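PDB 2OQT: ascorbate-specific PTS system EIIA component from Streptococcus pyogenes serotype M1, which probably takes part in the phosphoenolpyruvate-dependent phosphotransferase system as the IIA component that passes on a phosphoryl group during ascorbate uptake. Local coordinates for residues A[59-62]-A[63-67]; A[119-122]-A[123-127]. All coordinates share one frame; numbering follows the deposited sequence.

Overall arrangement
Contacts 1 and 2 follow one another along the chain, and neither nests in nor crosses the other. After helix 42-55 the chain runs through residues 59-62, and contact 1 closes the tight turn that reverses it into strand 64-66, which lies parallel to strand 97-105 in the mixed sheet. After strands 80-86, 89-91 and 97-105, helix 111-124 carries contact 2, which closes no loop but spans the last turn of the helix and its exit. Although distant in sequence, the contact centres are only about 11 Å apart. Met62 CE lies 3.8 Å from Phe124 CB and Met65 CB 3.8 Å from Phe124 CE1, which ties the turn and strand to the helix packed against the sheet.

Contact 1: residues A[59-62]-A[63-67]; sequences YVLM and PGMAM
Met62 and Met65 close a reversal of the chain: Met65 N donates to Met62 O at 3.0 Å, and the end-to-end directions of 59-62 and 63-67 lie 149° apart. Farther from the bend, Met67 N bonds Tyr59 O at 3.0 Å with an N-H...O angle of 174°, nearly straight, although the donor stands well off the carbonyl plane. At the two corners, Pro63 takes the extended i+1 position and Gly64, at i+2, has a positive phi where a CB would press on the preceding carbonyl oxygen. The selenomethionine side chains of Met62 and Met65 run slantwise past each other, their CG atoms 3.4 Å apart. Leu61 reaches across with CD2 to the side chain of Met67, 3.3 Å from its CG. Tyr59 holds CG between its backbone N and carbonyl carbon (chi1 45°), which lays one ring edge against Ala66: Ala66 CB sits in the ring plane, 3.8 Å from Tyr59 CD2. The phenol OH is hydrogen-bonded to Thr52 OG1. Val60 and Ala66 both pack on Val98 of strand 97-105. The arrangement is a type II beta turn with Pro-Gly at its corners, leading into strand 64-66 of the mixed sheet in this EIIA type 2 family member.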
# COMPACT_ATOMS: atom_id res chain seq x y z
N TYR A 59 2.77 2.87 -9.89
CA TYR A 59 2.48 1.80 -8.92
C TYR A 59 1.01 1.42 -8.84
O TYR A 59 0.60 0.66 -7.98
CB TYR A 59 2.99 2.22 -7.53
CG TYR A 59 2.61 3.62 -7.25
CD1 TYR A 59 3.52 4.64 -7.49
CD2 TYR A 59 1.33 3.94 -6.83
CE1 TYR A 59 3.17 5.95 -7.29
CE2 TYR A 59 0.97 5.25 -6.62
CZ TYR A 59 1.90 6.25 -6.85
OH TYR A 59 1.59 7.57 -6.66
N VAL A 60 0.20 1.96 -9.74
CA VAL A 60 -1.21 1.58 -9.81
C VAL A 60 -1.39 0.39 -10.78
O VAL A 60 -1.76 0.57 -11.92
CB VAL A 60 -2.09 2.74 -10.25
CG1 VAL A 60 -3.49 2.44 -9.90
CG2 VAL A 60 -1.65 4.04 -9.59
N LEU A 61 -1.10 -0.81 -10.32
CA LEU A 61 -0.95 -1.97 -11.20
C LEU A 61 -2.22 -2.69 -11.55
O LEU A 61 -2.33 -3.16 -12.68
CB LEU A 61 0.04 -2.99 -10.61
CG LEU A 61 1.54 -2.64 -10.47
CD1 LEU A 61 2.04 -1.57 -11.43
CD2 LEU A 61 1.83 -2.20 -9.06
N MSE A 62 -3.16 -2.82 -10.62
CA MSE A 62 -4.43 -3.48 -10.93
C MSE A 62 -5.66 -2.70 -10.45
O MSE A 62 -5.56 -1.89 -9.53
CB MSE A 62 -4.43 -4.94 -10.46
CG MSE A 62 -3.88 -5.20 -9.08
SE MSE A 62 -2.91 -6.92 -8.89
CE MSE A 62 -4.33 -8.19 -9.46
N PRO A 63 -6.84 -2.94 -11.09
CA PRO A 63 -8.07 -2.20 -10.82
C PRO A 63 -8.32 -2.01 -9.35
O PRO A 63 -8.35 -2.95 -8.58
CB PRO A 63 -9.15 -3.11 -11.41
CG PRO A 63 -8.48 -3.75 -12.57
CD PRO A 63 -7.04 -3.95 -12.15
N GLY A 64 -8.45 -0.75 -8.95
CA GLY A 64 -8.80 -0.42 -7.58
C GLY A 64 -7.71 -0.35 -6.56
O GLY A 64 -8.00 -0.08 -5.43
N MSE A 65 -6.46 -0.60 -6.94
CA MSE A 65 -5.35 -0.63 -5.97
C MSE A 65 -4.13 0.13 -6.45
O MSE A 65 -3.83 0.11 -7.65
CB MSE A 65 -4.93 -2.06 -5.61
CG MSE A 65 -4.12 -2.77 -6.69
SE MSE A 65 -2.12 -2.70 -6.64
CE MSE A 65 -1.76 -1.28 -7.87
N ALA A 66 -3.46 0.81 -5.52
CA ALA A 66 -2.10 1.34 -5.73
C ALA A 66 -1.19 0.72 -4.69
O ALA A 66 -1.61 0.49 -3.59
CB ALA A 66 -2.08 2.82 -5.61
N MSE A 67 0.05 0.45 -5.06
CA MSE A 67 1.08 0.12 -4.09
C MSE A 67 2.17 1.19 -4.09
O MSE A 67 3.26 1.00 -4.64
CB MSE A 67 1.64 -1.27 -4.36
CG MSE A 67 1.69 -1.53 -5.82
SE MSE A 67 2.81 -3.00 -6.32
CE MSE A 67 4.02 -3.04 -4.71

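Contact 2: residues A[119-122]-A[123-127]; sequences QIVA and LFELD
Ala122, Leu123 and Val121 lie where helix 111-124 completes its last turn, and their main-chain N and O atoms make several of the bonds described here. Leu123 N donates to Gln119 O at 3.3 Å, an ordinary helical i to i+4 bond, and Phe124 N repeats the pattern on Ile120 O. Val121 O closes the series by accepting from Glu125 N at 2.9 Å, with a bent N-H...O angle of 133°. Phe124 N and Glu125 N also make weak i to i+3 bonds, to Val121 O and Ala122 O, consistent with a helix near its end. Ala122 CB lies beside the next peptide, 3.2 Å from Leu123 N. Val121 and Glu125 point the same way, and Val121 CG1 meets the carboxylate at Glu125 OE2, 3.5 Å away. Leu123 puts its CG opposite the backbone N (chi1 179°), which sends its end away from 119-122 to pack on Leu102 and Val146. At the edge of the Phe124 ring, in its plane, Ile120 CG2 comes 3.3 Å from Phe124 CE2. The chemistry is therefore divided: main-chain bonds run to the end of the helix, the last of them bent, the apolar Ile120, Leu123 and Phe124 pack on the sheet through Leu102, and the solvent-exposed Glu125 lays its chain alongside Val121.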
# COMPACT_ATOMS: atom_id res chain seq x y z
N GLN A 119 3.76 -10.97 -3.52
CA GLN A 119 2.87 -11.06 -2.38
C GLN A 119 1.63 -10.21 -2.61
O GLN A 119 0.50 -10.66 -2.36
CB GLN A 119 3.58 -10.63 -1.09
CG GLN A 119 4.60 -11.65 -0.56
CD GLN A 119 5.30 -11.22 0.74
OE1 GLN A 119 4.72 -11.32 1.84
NE2 GLN A 119 6.56 -10.77 0.61
N ILE A 120 1.83 -9.00 -3.11
CA ILE A 120 0.74 -8.03 -3.31
C ILE A 120 -0.21 -8.60 -4.36
O ILE A 120 -1.43 -8.62 -4.17
CB ILE A 120 1.25 -6.66 -3.79
CG1 ILE A 120 2.47 -6.18 -2.98
CG2 ILE A 120 0.14 -5.61 -3.77
CD1 ILE A 120 2.15 -5.23 -1.89
N VAL A 121 0.38 -9.05 -5.47
CA VAL A 121 -0.34 -9.67 -6.57
C VAL A 121 -1.30 -10.74 -6.08
O VAL A 121 -2.44 -10.77 -6.51
CB VAL A 121 0.63 -10.25 -7.62
CG1 VAL A 121 -0.11 -11.14 -8.59
CG2 VAL A 121 1.30 -9.12 -8.38
N ALA A 122 -0.83 -11.59 -5.16
CA ALA A 122 -1.56 -12.73 -4.61
C ALA A 122 -2.79 -12.31 -3.83
O ALA A 122 -3.86 -12.93 -3.97
CB ALA A 122 -0.64 -13.57 -3.75
N LEU A 123 -2.66 -11.26 -3.02
CA LEU A 123 -3.80 -10.74 -2.24
C LEU A 123 -4.90 -10.24 -3.14
O LEU A 123 -6.09 -10.42 -2.86
CB LEU A 123 -3.35 -9.60 -1.32
CG LEU A 123 -4.43 -8.94 -0.45
CD1 LEU A 123 -4.94 -9.86 0.66
CD2 LEU A 123 -3.88 -7.66 0.16
N PHE A 124 -4.50 -9.62 -4.24
CA PHE A 124 -5.49 -8.99 -5.10
C PHE A 124 -6.03 -9.95 -6.14
O PHE A 124 -7.08 -9.69 -6.72
CB PHE A 124 -4.94 -7.70 -5.72
CG PHE A 124 -4.68 -6.62 -4.70
CD1 PHE A 124 -5.74 -5.91 -4.13
CD2 PHE A 124 -3.37 -6.32 -4.28
CE1 PHE A 124 -5.51 -4.92 -3.18
CE2 PHE A 124 -3.13 -5.33 -3.33
CZ PHE A 124 -4.19 -4.63 -2.78
N GLU A 125 -5.31 -11.06 -6.35
CA GLU A 125 -5.76 -12.17 -7.19
C GLU A 125 -6.80 -13.07 -6.51
O GLU A 125 -7.20 -14.10 -7.05
CB GLU A 125 -4.55 -13.00 -7.63
CG GLU A 125 -3.72 -12.35 -8.74
CD GLU A 125 -2.84 -13.35 -9.51
OE1 GLU A 125 -2.71 -14.52 -9.05
OE2 GLU A 125 -2.28 -12.95 -10.57
N LEU A 126 -7.22 -12.68 -5.30
CA LEU A 126 -8.30 -13.36 -4.61
C LEU A 126 -9.66 -12.87 -5.10
O LEU A 126 -9.92 -11.66 -5.18
CB LEU A 126 -8.25 -13.14 -3.11
CG LEU A 126 -7.23 -13.72 -2.16
CD1 LEU A 126 -7.65 -13.26 -0.77
CD2 LEU A 126 -7.12 -15.24 -2.23
N ASP A 127 -10.53 -13.83 -5.40
CA ASP A 127 -11.96 -13.60 -5.66
C ASP A 127 -12.51 -12.37 -4.92
O ASP A 127 -12.45 -12.30 -3.71
CB ASP A 127 -12.76 -14.88 -5.32
CG ASP A 127 -12.40 -16.07 -6.24
OD1 ASP A 127 -11.60 -16.97 -5.84
OD2 ASP A 127 -12.91 -16.09 -7.40